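Local coordinates for protein restriction endonuclease (Mycobacterium sp., PDB 4F0Q) that cleaves DNA in a manner that depends on cytosine methylation, working as a tetramer in which each chain carries a magnesium-binding nuclease domain of the PD-(D/E)XK type, at residues V62-P71 and R81-S89. Residues are numbered along the deposited sequence; the frame is centred on the assembly and turned at random.
Sequences VMLEAGINAP and RRALIAIRS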
loop_
_atom_site.group_PDB
_atom_site.type_symbol
_atom_site.label_atom_id
_atom_site.label_comp_id
_atom_site.label_asym_id
_atom_site.label_seq_id
_atom_site.Cartn_x
_atom_site.Cartn_y
_atom_site.Cartn_z
ATOM N N VAL A 62 32.516 32.594 -7.333
ATOM C CA VAL A 62 31.701 31.455 -7.727
ATOM C C VAL A 62 30.480 31.992 -8.462
ATOM O O VAL A 62 29.457 32.290 -7.849
ATOM C CB VAL A 62 31.251 30.629 -6.509
ATOM C CG1 VAL A 62 30.470 29.400 -6.954
ATOM C CG2 VAL A 62 32.455 30.223 -5.673
ATOM N N MET A 63 30.604 32.134 -9.778
ATOM C CA MET A 63 29.554 32.744 -10.588
ATOM C C MET A 63 28.251 31.957 -10.538
ATOM O O MET A 63 28.254 30.727 -10.543
ATOM C CB MET A 63 30.020 32.906 -12.037
ATOM C CG MET A 63 31.201 33.848 -12.202
ATOM S SD MET A 63 30.891 35.470 -11.478
ATOM C CE MET A 63 29.451 35.991 -12.406
ATOM N N LEU A 64 27.136 32.680 -10.486
ATOM C CA LEU A 64 25.822 32.057 -10.425
ATOM C C LEU A 64 24.921 32.588 -11.536
ATOM O O LEU A 64 23.946 33.295 -11.280
ATOM C CB LEU A 64 25.181 32.292 -9.054
ATOM C CG LEU A 64 23.933 31.476 -8.708
ATOM C CD1 LEU A 64 24.252 29.991 -8.677
ATOM C CD2 LEU A 64 23.345 31.929 -7.382
ATOM N N GLU A 65 25.259 32.248 -12.775
ATOM C CA GLU A 65 24.441 32.628 -13.919
ATOM C C GLU A 65 23.180 31.776 -13.962
ATOM O O GLU A 65 22.934 30.968 -13.066
ATOM C CB GLU A 65 25.225 32.460 -15.223
ATOM C CG GLU A 65 26.484 33.308 -15.313
ATOM C CD GLU A 65 26.187 34.788 -15.464
ATOM O OE1 GLU A 65 27.075 35.607 -15.145
ATOM O OE2 GLU A 65 25.071 35.133 -15.907
ATOM N N ALA A 66 22.384 31.954 -15.009
ATOM C CA ALA A 66 21.181 31.152 -15.181
ATOM C C ALA A 66 21.546 29.698 -15.460
ATOM O O ALA A 66 22.324 29.406 -16.368
ATOM C CB ALA A 66 20.323 31.712 -16.305
ATOM N N GLY A 67 20.993 28.789 -14.663
ATOM C CA GLY A 67 21.182 27.371 -14.892
ATOM C C GLY A 67 22.263 26.725 -14.050
ATOM O O GLY A 67 22.300 26.882 -12.830
ATOM N N ILE A 68 23.151 25.994 -14.715
ATOM C CA ILE A 68 24.168 25.198 -14.041
ATOM C C ILE A 68 25.543 25.855 -14.119
ATOM O O ILE A 68 26.022 26.191 -15.201
ATOM C CB ILE A 68 24.234 23.784 -14.641
ATOM C CG1 ILE A 68 22.847 23.136 -14.598
ATOM C CG2 ILE A 68 25.259 22.933 -13.904
ATOM C CD1 ILE A 68 22.538 22.259 -15.789
ATOM N N ASN A 69 26.171 26.025 -12.960
ATOM C CA ASN A 69 27.459 26.702 -12.865
ATOM C C ASN A 69 28.484 25.861 -12.116
ATOM O O ASN A 69 28.134 25.085 -11.230
ATOM C CB ASN A 69 27.301 28.047 -12.157
ATOM C CG ASN A 69 26.192 28.893 -12.747
ATOM O OD1 ASN A 69 26.433 29.745 -13.601
ATOM N ND2 ASN A 69 24.965 28.664 -12.290
ATOM N N ALA A 70 29.754 26.029 -12.468
ATOM C CA ALA A 70 30.833 25.320 -11.789
ATOM C C ALA A 70 32.168 26.029 -11.974
ATOM O O ALA A 70 32.562 26.337 -13.099
ATOM C CB ALA A 70 30.918 23.882 -12.277
ATOM N N PRO A 71 32.867 26.302 -10.861
ATOM C CA PRO A 71 34.196 26.919 -10.899
ATOM C C PRO A 71 35.214 25.994 -11.555
ATOM O O PRO A 71 34.936 24.806 -11.732
ATOM C CB PRO A 71 34.539 27.101 -9.416
ATOM C CG PRO A 71 33.223 27.094 -8.712
ATOM C CD PRO A 71 32.374 26.139 -9.483
ATOM N N ARG A 81 39.821 17.639 -8.432
ATOM C CA ARG A 81 38.433 17.519 -7.997
ATOM C C ARG A 81 37.592 18.752 -8.328
ATOM O O ARG A 81 38.091 19.877 -8.340
ATOM C CB ARG A 81 38.370 17.253 -6.490
ATOM C CG ARG A 81 38.810 18.436 -5.639
ATOM C CD ARG A 81 38.600 18.177 -4.159
ATOM N NE ARG A 81 38.965 19.336 -3.350
ATOM C CZ ARG A 81 40.193 19.580 -2.906
ATOM N NH1 ARG A 81 41.182 18.743 -3.192
ATOM N NH2 ARG A 81 40.435 20.660 -2.176
ATOM N N ARG A 82 36.310 18.524 -8.591
ATOM C CA ARG A 82 35.359 19.611 -8.777
ATOM C C ARG A 82 34.808 20.022 -7.414
ATOM O O ARG A 82 34.214 19.209 -6.704
ATOM C CB ARG A 82 34.220 19.174 -9.698
ATOM C CG ARG A 82 33.366 20.316 -10.222
ATOM C CD ARG A 82 34.062 21.058 -11.353
ATOM N NE ARG A 82 34.346 20.178 -12.485
ATOM C CZ ARG A 82 34.819 20.595 -13.655
ATOM N NH1 ARG A 82 35.058 21.884 -13.853
ATOM N NH2 ARG A 82 35.048 19.724 -14.628
ATOM N N ALA A 83 35.017 21.285 -7.050
ATOM C CA ALA A 83 34.636 21.787 -5.732
ATOM C C ALA A 83 33.137 21.678 -5.465
ATOM O O ALA A 83 32.720 21.111 -4.455
ATOM C CB ALA A 83 35.100 23.225 -5.564
ATOM N N LEU A 84 32.334 22.224 -6.370
ATOM C CA LEU A 84 30.884 22.200 -6.214
ATOM C C LEU A 84 30.183 22.541 -7.521
ATOM O O LEU A 84 30.815 22.970 -8.486
ATOM C CB LEU A 84 30.436 23.182 -5.127
ATOM C CG LEU A 84 30.278 24.660 -5.506
ATOM C CD1 LEU A 84 29.577 25.418 -4.390
ATOM C CD2 LEU A 84 31.617 25.310 -5.826
ATOM N N ILE A 85 28.870 22.341 -7.542
ATOM C CA ILE A 85 28.040 22.788 -8.652
ATOM C C ILE A 85 26.945 23.713 -8.134
ATOM O O ILE A 85 26.095 23.305 -7.343
ATOM C CB ILE A 85 27.413 21.609 -9.416
ATOM C CG1 ILE A 85 28.498 20.806 -10.137
ATOM C CG2 ILE A 85 26.384 22.111 -10.416
ATOM C CD1 ILE A 85 27.960 19.667 -10.967
ATOM N N ALA A 86 26.983 24.966 -8.576
ATOM C CA ALA A 86 26.013 25.965 -8.147
ATOM C C ALA A 86 24.871 26.071 -9.149
ATOM O O ALA A 86 25.082 26.420 -10.308
ATOM C CB ALA A 86 26.690 27.314 -7.967
ATOM N N ILE A 87 23.659 25.770 -8.693
ATOM C CA ILE A 87 22.491 25.776 -9.565
ATOM C C ILE A 87 21.531 26.916 -9.233
ATOM O O ILE A 87 21.111 27.078 -8.088
ATOM C CB ILE A 87 21.744 24.426 -9.509
ATOM C CG1 ILE A 87 22.561 23.340 -10.212
ATOM C CG2 ILE A 87 20.370 24.540 -10.144
ATOM C CD1 ILE A 87 21.958 21.959 -10.104
ATOM N N ARG A 88 21.198 27.707 -10.248
ATOM C CA ARG A 88 20.260 28.811 -10.093
ATOM C C ARG A 88 18.983 28.533 -10.878
ATOM O O ARG A 88 18.977 28.570 -12.109
ATOM C CB ARG A 88 20.895 30.121 -10.558
ATOM C CG ARG A 88 19.959 31.316 -10.530
ATOM C CD ARG A 88 20.693 32.583 -10.927
ATOM N NE ARG A 88 19.788 33.714 -11.105
ATOM C CZ ARG A 88 20.183 34.940 -11.430
ATOM N NH1 ARG A 88 21.471 35.195 -11.611
ATOM N NH2 ARG A 88 19.291 35.910 -11.572
ATOM N N SER A 89 17.905 28.251 -10.157
ATOM C CA SER A 89 16.635 27.917 -10.785
ATOM C C SER A 89 15.729 29.137 -10.871
ATOM O O SER A 89 15.761 30.011 -10.006
ATOM C CB SER A 89 15.936 26.793 -10.015
ATOM O OG SER A 89 14.746 26.388 -10.669
#
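The guanidinium of Arg88 meets Leu64 O at its edge and in its plane, NH1 to O 3.1 Å with a nearly straight N-H...O angle of 166°, while the Arg82 guanidinium turns an edge toward Pro71 O without bonding to it. The Asn69 amide has Ala86 O in its plane (2° out); its OD1 and ND2 hold the loop at Glu65, OD1 accepting from Glu65 N, which stands above the carbonyl plane, and ND2 donating to Glu65 O. Arg88 lies within a short antiparallel pair, strand 67-69 with 85-89, and strand 156-166 continues the sheet. This AspBHI N-terminal family region belongs to the PUA clan, consistent with recognition of modified DNA, apart from the nuclease magnesium site. Gly67-Arg88 and Asn69-Ala86 are hydrogen-bonded pairs, Ile68-Ile87 a non-hydrogen-bonded one. With CG anti to N (chi1 176°), the extended Arg88 chain carries NH1 past Leu64 to its carbonyl. Arg88 CB packs 3.8 Å from Leu64 CG, and Leu64 CD1 reaches Ala86 CB at 3.7 Å, on the face Asn69 shares. On the other face Ile68 CG2 lies 3.8 Å from Ile85 CG2, and helix 130-142 packs against both residues. Pro71 CG and CD lie 3.8 Å from Leu84 CD2, the side chains crossing at about a right angle. Ala86 O is gripped twice, by Asn69 N at 2.9 Å and by Asn69 ND2 at 3.0 Å, from opposite faces of its carbonyl plane.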